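Local atomic coordinates of halohydrin dehalogenase (Rhizobium radiobacter, PDB entry 4IY1), a protein that probably converts halohydrins into epoxides with release of halide and, in reverse, opens epoxides with nucleophiles such as cyanide. Residues 18-21 / 22-26; 58-61 / 62-66; 98-101 / 102-106; 107-110 / 111-115; 186-189 / 190-194. The protein carries 37 engineered substitutions. One frame throughout, in Å; residues are numbered along the deposited sequence.

Contact 1 (18-21 / 22-26); sequences ALRL and SEAGH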
loop_
_atom_site.group_PDB
_atom_site.type_symbol
_atom_site.label_atom_id
_atom_site.label_comp_id
_atom_site.label_asym_id
_atom_site.label_seq_id
_atom_site.Cartn_x
_atom_site.Cartn_y
_atom_site.Cartn_z
ATOM N N ALA B 18 -16.403 -2.268 23.846
ATOM C CA ALA B 18 -16.509 -2.609 25.276
ATOM C C ALA B 18 -17.563 -3.697 25.482
ATOM O O ALA B 18 -17.300 -4.704 26.144
ATOM C CB ALA B 18 -16.842 -1.370 26.122
ATOM N N LEU B 19 -18.735 -3.520 24.869
ATOM C CA LEU B 19 -19.821 -4.503 25.009
ATOM C C LEU B 19 -19.407 -5.875 24.505
ATOM O O LEU B 19 -19.528 -6.864 25.228
ATOM C CB LEU B 19 -21.084 -4.043 24.280
ATOM C CG LEU B 19 -21.748 -2.785 24.829
ATOM C CD1 LEU B 19 -22.914 -2.332 23.954
ATOM C CD2 LEU B 19 -22.196 -3.010 26.255
ATOM N N ARG B 20 -18.877 -5.946 23.279
ATOM C CA ARG B 20 -18.420 -7.228 22.742
ATOM C C ARG B 20 -17.253 -7.840 23.545
ATOM O O ARG B 20 -17.199 -9.052 23.774
ATOM C CB ARG B 20 -18.079 -7.113 21.252
ATOM C CG ARG B 20 -17.912 -8.436 20.550
ATOM C CD ARG B 20 -19.112 -9.349 20.807
ATOM N NE ARG B 20 -18.935 -10.715 20.296
ATOM C CZ ARG B 20 -18.430 -11.730 21.007
ATOM N NH1 ARG B 20 -17.954 -11.529 22.236
ATOM N NH2 ARG B 20 -18.388 -12.946 20.479
ATOM N N LEU B 21 -16.415 -6.993 24.121
ATOM C CA LEU B 21 -15.306 -7.506 24.938
ATOM C C LEU B 21 -15.832 -8.045 26.269
ATOM O O LEU B 21 -15.390 -9.081 26.773
ATOM C CB LEU B 21 -14.279 -6.393 25.180
ATOM C CG LEU B 21 -13.391 -6.006 23.974
ATOM C CD1 LEU B 21 -12.561 -4.774 24.297
ATOM C CD2 LEU B 21 -12.458 -7.160 23.666
ATOM N N SER B 22 -16.776 -7.332 26.855
ATOM C CA SER B 22 -17.367 -7.809 28.089
ATOM C C SER B 22 -18.022 -9.200 27.918
ATOM O O SER B 22 -17.750 -10.130 28.685
ATOM C CB SER B 22 -18.368 -6.792 28.609
ATOM O OG SER B 22 -18.760 -7.144 29.906
ATOM N N GLU B 23 -18.802 -9.356 26.856
ATOM C CA GLU B 23 -19.375 -10.655 26.503
ATOM C C GLU B 23 -18.341 -11.761 26.348
ATOM O O GLU B 23 -18.641 -12.928 26.589
ATOM C CB GLU B 23 -20.214 -10.538 25.236
ATOM C CG GLU B 23 -21.534 -9.798 25.482
ATOM C CD GLU B 23 -22.162 -9.243 24.216
ATOM O OE1 GLU B 23 -21.492 -9.237 23.158
ATOM O OE2 GLU B 23 -23.349 -8.873 24.257
ATOM N N ALA B 24 -17.156 -11.419 25.857
ATOM C CA ALA B 24 -16.095 -12.417 25.674
ATOM C C ALA B 24 -15.466 -12.800 27.004
ATOM O O ALA B 24 -14.658 -13.716 27.064
ATOM C CB ALA B 24 -15.023 -11.906 24.711
ATOM N N GLY B 25 -15.891 -12.164 28.095
ATOM C CA GLY B 25 -15.406 -12.598 29.404
ATOM C C GLY B 25 -14.279 -11.736 29.939
ATOM O O GLY B 25 -13.697 -12.054 30.971
ATOM N N HIS B 26 -13.951 -10.657 29.234
ATOM C CA HIS B 26 -12.974 -9.688 29.739
ATOM C C HIS B 26 -13.659 -8.798 30.744
ATOM O O HIS B 26 -14.805 -8.354 30.531
ATOM C CB HIS B 26 -12.410 -8.815 28.602
ATOM C CG HIS B 26 -11.753 -9.597 27.494
ATOM N ND1 HIS B 26 -10.556 -10.186 27.635
ATOM C CD2 HIS B 26 -12.180 -9.885 26.197
ATOM C CE1 HIS B 26 -10.246 -10.861 26.508
ATOM N NE2 HIS B 26 -11.241 -10.676 25.629
#
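Ser22 lies one turn beyond Ala18 in helix 14-23, its N bonded to Ala18 O at 2.8 Å and its CB pressed against that same carbonyl; a small residue suits this tight place beside Val28. Glu23 N continues the ladder to Leu19 O at 3.1 Å. With CG anti to the carbonyl carbon (chi1 -72°), the Glu23 chain passes Leu19 O and crosses Arg20 at about a right angle, leaving OE1 3.3 Å from Arg20 CD. That oxygen stands well out of the guanidinium plane, and Arg20 NE instead forms a salt bridge with Glu219 of helix 214-225. Ala24 N reaches Arg20 O at 3.2 Å and, weakly, Leu21 O. Gly25 has a phi of 99°, at which a CB would collide with the preceding carbonyl oxygen; its N bonds to Ser22 O. His26 N then returns to Leu21 O at 3.3 Å, completing a Schellman motif, and its ring CD2 lies 3.7 Å from Leu21 CD2, while Ser2 OG holds ND1. The helix of this beta-alpha-beta unit is thus closed by backbone bonds and a leucine methyl against the histidine ring before strand 27-30, and the Arg20-Glu23 attraction probably adds little.

Contact 2 (58-61 / 62-66); sequences EPVE and LIEAV. Engineered in segment 58-61: Val60 (natural residue Ala).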
loop_
_atom_site.group_PDB
_atom_site.type_symbol
_atom_site.label_atom_id
_atom_site.label_comp_id
_atom_site.label_asym_id
_atom_site.label_seq_id
_atom_site.Cartn_x
_atom_site.Cartn_y
_atom_site.Cartn_z
ATOM N N GLU B 58 -6.261 11.170 32.018
ATOM C CA GLU B 58 -5.006 11.173 31.262
ATOM C C GLU B 58 -4.445 9.773 31.184
ATOM O O GLU B 58 -4.729 8.947 32.039
ATOM C CB GLU B 58 -3.981 12.104 31.932
ATOM C CG GLU B 58 -4.349 13.578 31.857
ATOM C CD GLU B 58 -4.955 13.948 30.525
ATOM O OE1 GLU B 58 -6.019 14.592 30.511
ATOM O OE2 GLU B 58 -4.393 13.560 29.484
ATOM N N PRO B 59 -3.575 9.515 30.202
ATOM C CA PRO B 59 -3.156 8.131 29.957
ATOM C C PRO B 59 -2.537 7.445 31.174
ATOM O O PRO B 59 -2.883 6.313 31.473
ATOM C CB PRO B 59 -2.143 8.266 28.820
ATOM C CG PRO B 59 -2.614 9.466 28.082
ATOM C CD PRO B 59 -3.142 10.418 29.118
ATOM N N VAL B 60 -1.610 8.099 31.864
ATOM C CA VAL B 60 -0.866 7.389 32.901
ATOM C C VAL B 60 -1.700 7.153 34.178
ATOM O O VAL B 60 -1.686 6.068 34.738
ATOM C CB VAL B 60 0.447 8.097 33.290
ATOM C CG1 VAL B 60 1.015 7.425 34.536
ATOM C CG2 VAL B 60 1.453 8.061 32.142
ATOM N N GLU B 61 -2.440 8.158 34.628
ATOM C CA GLU B 61 -3.346 7.936 35.753
ATOM C C GLU B 61 -4.460 6.919 35.416
ATOM O O GLU B 61 -4.868 6.123 36.272
ATOM C CB GLU B 61 -3.929 9.246 36.246
ATOM C CG GLU B 61 -4.643 10.037 35.172
ATOM C CD GLU B 61 -5.600 11.056 35.740
ATOM O OE1 GLU B 61 -5.839 11.028 36.969
ATOM O OE2 GLU B 61 -6.183 11.825 34.952
ATOM N N LEU B 62 -4.850 6.836 34.147
ATOM C CA LEU B 62 -5.825 5.805 33.763
ATOM C C LEU B 62 -5.250 4.389 33.896
ATOM O O LEU B 62 -5.787 3.555 34.625
ATOM C CB LEU B 62 -6.386 6.046 32.369
ATOM C CG LEU B 62 -7.465 5.024 31.928
ATOM C CD1 LEU B 62 -8.759 5.214 32.710
ATOM C CD2 LEU B 62 -7.726 5.103 30.420
ATOM N N ILE B 63 -4.135 4.129 33.232
ATOM C CA ILE B 63 -3.470 2.842 33.347
ATOM C C ILE B 63 -3.209 2.414 34.815
ATOM O O ILE B 63 -3.438 1.258 35.186
ATOM C CB ILE B 63 -2.154 2.847 32.565
ATOM C CG1 ILE B 63 -2.405 3.219 31.092
ATOM C CG2 ILE B 63 -1.459 1.512 32.679
ATOM C CD1 ILE B 63 -3.254 2.234 30.326
ATOM N N GLU B 64 -2.682 3.320 35.629
ATOM C CA GLU B 64 -2.410 2.991 37.036
ATOM C C GLU B 64 -3.705 2.725 37.802
ATOM O O GLU B 64 -3.777 1.811 38.618
ATOM C CB GLU B 64 -1.623 4.113 37.723
ATOM C CG GLU B 64 -0.281 4.391 37.065
ATOM C CD GLU B 64 0.595 5.354 37.856
ATOM O OE1 GLU B 64 1.816 5.101 37.942
ATOM O OE2 GLU B 64 0.078 6.388 38.345
ATOM N N ALA B 65 -4.732 3.523 37.527
ATOM C CA ALA B 65 -6.000 3.368 38.222
ATOM C C ALA B 65 -6.662 2.017 37.889
ATOM O O ALA B 65 -7.182 1.335 38.772
ATOM C CB ALA B 65 -6.926 4.536 37.908
ATOM N N VAL B 66 -6.593 1.611 36.622
ATOM C CA VAL B 66 -7.116 0.310 36.200
ATOM C C VAL B 66 -6.249 -0.789 36.772
ATOM O O VAL B 66 -6.753 -1.837 37.189
ATOM C CB VAL B 66 -7.127 0.157 34.653
ATOM C CG1 VAL B 66 -7.525 -1.258 34.266
ATOM C CG2 VAL B 66 -8.054 1.194 33.991
#
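Glu61 OE2 is gripped by two backbone N-H groups, those of Glu58 and Gln57, while the stem of the same side chain lies against Leu62 N. Glu58 N reaches OE2 at 3.0 Å with an N-H...O angle of 166°, meeting the anti side of the carboxylate 19° out of its plane. The chain can fold back this far because CG stands between the backbone N and the carbonyl carbon (chi1 56°). Glu58 is the N-cap and Glu61 occupies the third position of the helix, so the bond is one half of a capping box; a carboxylate suits the place, where its negative charge probably also interacts favourably with the positive end of the helix dipole. Pro59, first in the helix, needs no N-H there, and its ring packs on Lys107, Ala110 and Leu111. Helix 59-70, joining strands 52-53 and 75-79 of the Rossmann-type fold, lies here against strand 3-6 and helix 94-122. Leu62 N bonds to Glu58 O at 3.0 Å, and the Leu62 side chain packs on Ile5. Ile63, also buried, sets CG1 3.2 Å from Pro59 O, and a branched apolar chain fills the space between Ile5 and Ala114. Ala65 brings its methyl 3.1 Å from Glu61 O, a small group suited to the approach of Met54 and Glu56. On the exposed side, Val60, an engineered residue, lies alongside Glu64 and points the same way, CG1 3.9 Å from Glu64 CD, while Glu64 N bonds to Val60 O at 3.1 Å.

Contact 3 (98-101 / 102-106); sequences RDMV and EALQI. Engineered in segment 98-101: Asp99 (natural residue Gly), Met100 (natural residue Ala).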
loop_
_atom_site.group_PDB
_atom_site.type_symbol
_atom_site.label_atom_id
_atom_site.label_comp_id
_atom_site.label_asym_id
_atom_site.label_seq_id
_atom_site.Cartn_x
_atom_site.Cartn_y
_atom_site.Cartn_z
ATOM N N ARG B 98 -1.688 20.972 15.408
ATOM C CA ARG B 98 -1.111 20.477 16.677
ATOM C C ARG B 98 -2.159 19.801 17.547
ATOM O O ARG B 98 -1.953 18.677 17.999
ATOM C CB ARG B 98 -0.417 21.597 17.486
ATOM C CG ARG B 98 0.945 22.018 16.957
ATOM C CD ARG B 98 1.738 22.903 17.948
ATOM N NE ARG B 98 2.946 23.449 17.318
ATOM C CZ ARG B 98 3.008 24.629 16.706
ATOM N NH1 ARG B 98 1.973 25.453 16.731
ATOM N NH2 ARG B 98 4.079 24.956 15.998
ATOM N N ASP B 99 -3.334 20.419 17.673
ATOM C CA ASP B 99 -4.430 19.812 18.435
ATOM C C ASP B 99 -4.938 18.509 17.795
ATOM O O ASP B 99 -5.308 17.574 18.501
ATOM C CB ASP B 99 -5.610 20.788 18.599
ATOM C CG ASP B 99 -5.258 22.023 19.421
ATOM O OD1 ASP B 99 -4.259 22.007 20.177
ATOM O OD2 ASP B 99 -5.968 23.042 19.264
ATOM N N MET B 100 -5.082 18.506 16.476
ATOM C CA MET B 100 -5.425 17.279 15.732
ATOM C C MET B 100 -4.411 16.156 16.042
ATOM O O MET B 100 -4.775 15.083 16.524
ATOM C CB MET B 100 -5.479 17.585 14.223
ATOM C CG MET B 100 -6.105 16.508 13.328
ATOM S SD MET B 100 -7.845 16.235 13.655
ATOM C CE MET B 100 -8.536 17.518 12.597
ATOM N N VAL B 101 -3.130 16.442 15.867
ATOM C CA VAL B 101 -2.101 15.429 16.129
ATOM C C VAL B 101 -2.125 15.026 17.629
ATOM O O VAL B 101 -2.096 13.842 17.987
ATOM C CB VAL B 101 -0.723 15.947 15.673
ATOM C CG1 VAL B 101 0.379 15.002 16.117
ATOM C CG2 VAL B 101 -0.702 16.106 14.147
ATOM N N GLU B 102 -2.298 16.012 18.498
ATOM C CA GLU B 102 -2.453 15.718 19.906
ATOM C C GLU B 102 -3.552 14.680 20.151
ATOM O O GLU B 102 -3.300 13.639 20.771
ATOM C CB GLU B 102 -2.666 17.003 20.725
ATOM C CG GLU B 102 -2.525 16.767 22.227
ATOM C CD GLU B 102 -1.092 16.404 22.630
ATOM O OE1 GLU B 102 -0.140 16.863 21.958
ATOM O OE2 GLU B 102 -0.907 15.654 23.614
ATOM N N ALA B 103 -4.752 14.907 19.596
ATOM C CA ALA B 103 -5.903 13.989 19.854
ATOM C C ALA B 103 -5.741 12.622 19.173
ATOM O O ALA B 103 -6.114 11.593 19.743
ATOM C CB ALA B 103 -7.246 14.647 19.447
ATOM N N LEU B 104 -5.222 12.601 17.938
ATOM C CA LEU B 104 -5.324 11.370 17.132
ATOM C C LEU B 104 -4.048 10.542 17.146
ATOM O O LEU B 104 -4.072 9.359 16.830
ATOM C CB LEU B 104 -5.714 11.687 15.682
ATOM C CG LEU B 104 -7.094 12.361 15.552
ATOM C CD1 LEU B 104 -7.472 12.549 14.091
ATOM C CD2 LEU B 104 -8.157 11.538 16.300
ATOM N N GLN B 105 -2.939 11.166 17.521
ATOM C CA GLN B 105 -1.615 10.566 17.304
ATOM C C GLN B 105 -0.807 10.506 18.575
ATOM O O GLN B 105 -0.303 9.434 18.952
ATOM C CB GLN B 105 -0.863 11.362 16.246
ATOM C CG GLN B 105 -0.049 10.539 15.291
ATOM C CD GLN B 105 0.706 11.423 14.303
ATOM O OE1 GLN B 105 0.130 12.334 13.728
ATOM N NE2 GLN B 105 2.006 11.161 14.113
ATOM N N ILE B 106 -0.666 11.644 19.252
ATOM C CA ILE B 106 0.069 11.653 20.565
ATOM C C ILE B 106 -0.665 10.792 21.594
ATOM O O ILE B 106 -0.053 10.055 22.398
ATOM C CB ILE B 106 0.243 13.077 21.125
ATOM C CG1 ILE B 106 0.828 14.034 20.082
ATOM C CG2 ILE B 106 1.057 13.054 22.393
ATOM C CD1 ILE B 106 2.175 13.635 19.514
#
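Gln105 packs alongside Val101, both side chains pointing the same way. Its CB stands 3.3 Å from Val101 O, its CD is 4.0 Å from Val101 CG1, and OE1 comes 3.6 Å from that methyl and a little farther from CG2. The first torsion, -141°, is well off the usual staggered value, and the chain is extended beyond CG. At the tip, the amide reaches across to the second subunit: OE1 accepts from NE2 of Gln105 there, and NE2 donates to Tyr97 OH of that subunit, so an amide suits a buried place that needs both a donor and an acceptor. Val101 O takes two N-H groups, Gln105 N at 2.8 Å and Ile106 N at 2.9 Å; the second is the mark of a wider pi-type turn. On another face, engineered Met100, bent at chi2 and chi3, lays SD 3.7 Å from Leu104 CD1. Salt bridges join Glu102 to Arg98 of the second subunit and Arg98 to Glu102 of that subunit. Helix 94-122 therefore turns Val101 and Gln105 to the subunit interface, where Val101 meets Val101 of the second subunit, while Met100 and Leu104 pack on helix 143-163 and on Ala82 in the loop after strand 75-79.

Contact 4 (107-110 / 111-115); sequences KPFA and LANAV. Engineered in segment 107-110: Lys107 (natural residue Arg). Engineered in segment 111-115: Ala112 (natural residue Val).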
loop_
_atom_site.group_PDB
_atom_site.type_symbol
_atom_site.label_atom_id
_atom_site.label_comp_id
_atom_site.label_asym_id
_atom_site.label_seq_id
_atom_site.Cartn_x
_atom_site.Cartn_y
_atom_site.Cartn_z
ATOM N N LYS B 107 -1.988 10.798 21.499
ATOM C CA LYS B 107 -2.816 10.090 22.486
ATOM C C LYS B 107 -2.574 8.592 22.456
ATOM O O LYS B 107 -2.286 7.994 23.490
ATOM C CB LYS B 107 -4.316 10.452 22.303
ATOM C CG LYS B 107 -5.273 9.708 23.233
ATOM C CD LYS B 107 -5.110 10.150 24.688
ATOM C CE LYS B 107 -5.507 11.607 24.887
ATOM N NZ LYS B 107 -5.015 12.060 26.202
ATOM N N PRO B 108 -2.663 7.962 21.258
ATOM C CA PRO B 108 -2.429 6.522 21.284
ATOM C C PRO B 108 -0.988 6.168 21.705
ATOM O O PRO B 108 -0.755 5.106 22.289
ATOM C CB PRO B 108 -2.698 6.081 19.819
ATOM C CG PRO B 108 -2.949 7.328 19.048
ATOM C CD PRO B 108 -3.407 8.355 20.060
ATOM N N PHE B 109 -0.024 6.966 21.261
ATOM C CA PHE B 109 1.379 6.736 21.656
ATOM C C PHE B 109 1.501 6.749 23.173
ATOM O O PHE B 109 2.062 5.842 23.760
ATOM C CB PHE B 109 2.279 7.799 21.055
ATOM C CG PHE B 109 3.727 7.705 21.508
ATOM C CD1 PHE B 109 4.155 8.373 22.636
ATOM C CD2 PHE B 109 4.650 6.965 20.787
ATOM C CE1 PHE B 109 5.462 8.219 23.114
ATOM C CE2 PHE B 109 5.976 6.902 21.182
ATOM C CZ PHE B 109 6.371 7.485 22.375
ATOM N N ALA B 110 0.837 7.719 23.782
ATOM C CA ALA B 110 0.881 7.955 25.217
ATOM C C ALA B 110 0.287 6.760 25.934
ATOM O O ALA B 110 0.920 6.173 26.797
ATOM C CB ALA B 110 0.088 9.220 25.528
ATOM N N LEU B 111 -0.843 6.275 25.432
ATOM C CA LEU B 111 -1.478 5.108 26.042
ATOM C C LEU B 111 -0.621 3.872 25.852
ATOM O O LEU B 111 -0.395 3.121 26.802
ATOM C CB LEU B 111 -2.894 4.899 25.492
ATOM C CG LEU B 111 -3.882 5.865 26.131
ATOM C CD1 LEU B 111 -5.090 6.115 25.244
ATOM C CD2 LEU B 111 -4.301 5.311 27.511
ATOM N N ALA B 112 -0.057 3.692 24.655
ATOM C CA ALA B 112 0.828 2.538 24.447
ATOM C C ALA B 112 2.064 2.617 25.364
ATOM O O ALA B 112 2.533 1.600 25.850
ATOM C CB ALA B 112 1.270 2.422 22.994
ATOM N N ASN B 113 2.694 3.780 25.359
ATOM C CA ASN B 113 3.877 4.056 26.175
ATOM C C ASN B 113 3.594 3.813 27.681
ATOM O O ASN B 113 4.382 3.154 28.348
ATOM C CB ASN B 113 4.382 5.489 25.891
ATOM C CG ASN B 113 5.461 5.954 26.867
ATOM O OD1 ASN B 113 5.166 6.632 27.843
ATOM N ND2 ASN B 113 6.718 5.678 26.543
ATOM N N ALA B 114 2.383 4.123 28.137
ATOM C CA ALA B 114 1.991 3.827 29.539
ATOM C C ALA B 114 1.796 2.338 29.875
ATOM O O ALA B 114 1.997 1.913 31.013
ATOM C CB ALA B 114 0.756 4.641 29.942
ATOM N N VAL B 115 1.415 1.522 28.897
ATOM C CA VAL B 115 1.024 0.173 29.232
ATOM C C VAL B 115 2.135 -0.812 28.896
ATOM O O VAL B 115 2.149 -1.957 29.368
ATOM C CB VAL B 115 -0.341 -0.204 28.602
ATOM C CG1 VAL B 115 -0.187 -0.632 27.153
ATOM C CG2 VAL B 115 -1.009 -1.299 29.403
HETATM O O HOH W 1 2.264 7.793 28.641
#
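Phe109 and Asn113, one helical turn apart, hold their flat groups almost parallel, ring and amide planes 9° apart, as the side chains cross obliquely. Both place CG anti to the backbone N (chi1 175° for Phe109 and 170° for Asn113), which sends the two groups off the same side of the helix and leaves Phe109 CE1 4.0 Å from Asn113 CB. The ring goes on to stack with Tyr97 of the second subunit. The Asn113 amide is fixed from both ends: ND2 donates to Ile89 O and Tyr92 O of the second subunit, and a water donates both to OD1 at 3.2 Å and to Ala110 O at 2.8 Å. An asparagine suits this place because one short side chain supplies donor and acceptor together. Ala110 O is shared, since Ala114 N also bonds to it at 2.9 Å.

These turns belong to helix 94-122, which in this short-chain dehydrogenase fold packs one side on the parallel sheet and another on a second subunit. Pro108, lacking an N-H, leaves the helix kinked at its own N, and its ring lies on Ser78 of strand 75-79; its O still receives Ala112 N at 2.8 Å. Ala112, engineered, turns its methyl to Leu159. Toward the sheet, Leu111 CD1 comes 4.1 Å from CD of Lys107, an engineered residue. CG of the lysine touches the same methyl, and bends at chi2 and chi3 carry the chain on to NZ, which forms a long, weak ion pair with Glu58 OE2.

Contact 5 (186-189 / 190-194); sequences YYPS and EPWKT. Engineered in segment 186-189: Tyr186 (natural residue Phe), Ser189 (natural residue Thr).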
loop_
_atom_site.group_PDB
_atom_site.type_symbol
_atom_site.label_atom_id
_atom_site.label_comp_id
_atom_site.label_asym_id
_atom_site.label_seq_id
_atom_site.Cartn_x
_atom_site.Cartn_y
_atom_site.Cartn_z
ATOM N N TYR B 186 -18.481 8.763 14.003
ATOM C CA TYR B 186 -18.401 9.764 12.926
ATOM C C TYR B 186 -19.582 9.608 11.983
ATOM O O TYR B 186 -19.667 10.325 10.976
ATOM C CB TYR B 186 -17.098 9.619 12.105
ATOM C CG TYR B 186 -15.873 10.108 12.848
ATOM C CD1 TYR B 186 -15.496 11.448 12.806
ATOM C CD2 TYR B 186 -15.173 9.255 13.703
ATOM C CE1 TYR B 186 -14.397 11.903 13.513
ATOM C CE2 TYR B 186 -14.106 9.717 14.451
ATOM C CZ TYR B 186 -13.712 11.028 14.338
ATOM O OH TYR B 186 -12.637 11.463 15.074
ATOM N N TYR B 187 -20.459 8.641 12.263
ATOM C CA TYR B 187 -21.606 8.392 11.367
ATOM C C TYR B 187 -22.888 8.204 12.163
ATOM O O TYR B 187 -23.399 7.079 12.274
ATOM C CB TYR B 187 -21.351 7.169 10.466
ATOM C CG TYR B 187 -20.435 7.462 9.306
ATOM C CD1 TYR B 187 -19.045 7.445 9.466
ATOM C CD2 TYR B 187 -20.945 7.876 8.087
ATOM C CE1 TYR B 187 -18.198 7.776 8.416
ATOM C CE2 TYR B 187 -20.105 8.212 7.031
ATOM C CZ TYR B 187 -18.731 8.147 7.194
ATOM O OH TYR B 187 -17.903 8.430 6.114
ATOM N N PRO B 188 -23.366 9.297 12.795
ATOM C CA PRO B 188 -24.561 9.235 13.628
ATOM C C PRO B 188 -25.791 8.772 12.818
ATOM O O PRO B 188 -25.880 9.043 11.602
ATOM C CB PRO B 188 -24.725 10.683 14.141
ATOM C CG PRO B 188 -23.955 11.520 13.197
ATOM C CD PRO B 188 -22.827 10.661 12.687
ATOM N N SER B 189 -26.607 7.927 13.448
ATOM C CA SER B 189 -27.818 7.372 12.839
ATOM C C SER B 189 -28.549 8.414 11.994
ATOM O O SER B 189 -28.804 8.197 10.803
ATOM C CB SER B 189 -28.742 6.814 13.921
ATOM O OG SER B 189 -28.126 5.723 14.598
ATOM N N GLU B 190 -28.768 9.588 12.572
ATOM C CA GLU B 190 -29.125 10.754 11.773
ATOM C C GLU B 190 -27.935 11.679 11.621
ATOM O O GLU B 190 -27.322 12.064 12.618
ATOM C CB GLU B 190 -30.281 11.496 12.427
ATOM C CG GLU B 190 -31.180 10.582 13.248
ATOM C CD GLU B 190 -32.512 11.228 13.544
ATOM O OE1 GLU B 190 -32.537 12.466 13.737
ATOM O OE2 GLU B 190 -33.530 10.504 13.559
ATOM N N PRO B 191 -27.627 12.086 10.375
ATOM C CA PRO B 191 -28.495 11.977 9.203
ATOM C C PRO B 191 -28.307 10.693 8.381
ATOM O O PRO B 191 -28.931 10.533 7.331
ATOM C CB PRO B 191 -28.095 13.197 8.358
ATOM C CG PRO B 191 -26.681 13.518 8.765
ATOM C CD PRO B 191 -26.390 12.837 10.083
ATOM N N TRP B 192 -27.445 9.793 8.842
ATOM C CA TRP B 192 -26.947 8.717 7.986
ATOM C C TRP B 192 -27.920 7.635 7.669
ATOM O O TRP B 192 -27.886 7.085 6.569
ATOM C CB TRP B 192 -25.651 8.131 8.540
ATOM C CG TRP B 192 -24.543 9.106 8.334
ATOM C CD1 TRP B 192 -24.060 10.013 9.262
ATOM C CD2 TRP B 192 -23.995 9.551 7.040
ATOM N NE1 TRP B 192 -23.223 10.915 8.664
ATOM C CE2 TRP B 192 -23.098 10.650 7.340
ATOM C CE3 TRP B 192 -24.060 9.071 5.735
ATOM C CZ2 TRP B 192 -22.332 11.265 6.360
ATOM C CZ3 TRP B 192 -23.322 9.719 4.754
ATOM C CH2 TRP B 192 -22.455 10.773 5.063
ATOM N N LYS B 193 -28.762 7.284 8.643
ATOM C CA LYS B 193 -29.848 6.332 8.417
ATOM C C LYS B 193 -31.166 6.993 7.969
ATOM O O LYS B 193 -32.004 6.340 7.357
ATOM C CB LYS B 193 -30.068 5.444 9.648
ATOM C CG LYS B 193 -29.206 4.179 9.660
ATOM C CD LYS B 193 -29.721 3.156 10.666
ATOM C CE LYS B 193 -29.033 3.304 12.019
ATOM N NZ LYS B 193 -27.797 2.463 12.078
ATOM N N THR B 194 -31.295 8.303 8.167
ATOM C CA THR B 194 -32.567 8.986 7.896
ATOM C C THR B 194 -32.604 9.866 6.630
ATOM O O THR B 194 -33.575 9.834 5.876
ATOM C CB THR B 194 -33.065 9.772 9.120
ATOM O OG1 THR B 194 -32.118 10.796 9.447
ATOM C CG2 THR B 194 -33.254 8.830 10.333
#
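Tyr187 turns its ring edge to the face of Trp192 in a T-shaped pair, the Tyr187 ring and the Trp192 five-membered ring having centroids 4.8 Å apart and planes at 57°. Tyr187 CD2 sits over the middle of the indole, 3.6 Å from Trp192 CE2, with Tyr187 CE2 reaching toward the six-membered part. Both side chains have CG anti to their own carbonyl carbon; for Trp192 (chi1 -72°) this swings the indole back past Pro188. There Pro188 O lies at the indole edge, near its plane and 3.1 Å from Trp192 CD1, and Pro188 CD comes 3.7 Å from the same carbon. Pro188 O also accepts Trp192 N at 3.3 Å, the donor lying in the carbonyl plane. Broad aromatic residues suit this place, which lies at a subunit boundary: Trp249 of the third subunit meets both rings, edge-to-face with Trp192.

The turn follows strand 170-175, the region of short-chain dehydrogenases that normally closes over the substrate, so Tyr186 and Tyr187 probably lie near the halide and substrate pocket. Pro188 is the N-cap of the short helix 189-192, whose first turn also holds Pro191, preceded by a cis peptide bond; the two proline rings pack obliquely, Pro188 CG 4.2 Å from Pro191 CD. Beyond the rings, Ser189, an engineered residue, sets OG 3.7 Å from Lys193 CE. Lys193 bends at chi3 and chi4, and its NZ forms a salt bridge with Asp179, which is also hydrogen-bonded to Ser189 OG. The ring of engineered Tyr186 leads away from the indole, and its OH bonds to Ala82 O.

How the contacts relate
All five contacts lie in one Rossmann-type chain, yet their chemistry follows their place. Contacts 3 and 4 share helix 94-122 and are the more buried pair; both meet the second subunit, contact 3 through intersubunit salt bridges and amides, contact 4 through an aromatic stack and an amide. Contact 2 packs directly on contact 4, with Ile63 CG1 3.7 Å from Ala114 CB, but keeps an exposed side. Contacts 1 and 2 are helix ends of contrasting kind: a glycine-based C-terminal closure and a carboxylate capping at the start. Contact 5, like contact 1, mixes buried and exposed residues; it stands across the chain's centre from contacts 2 and 4 and relies on aromatic rings that meet a tryptophan of the third subunit.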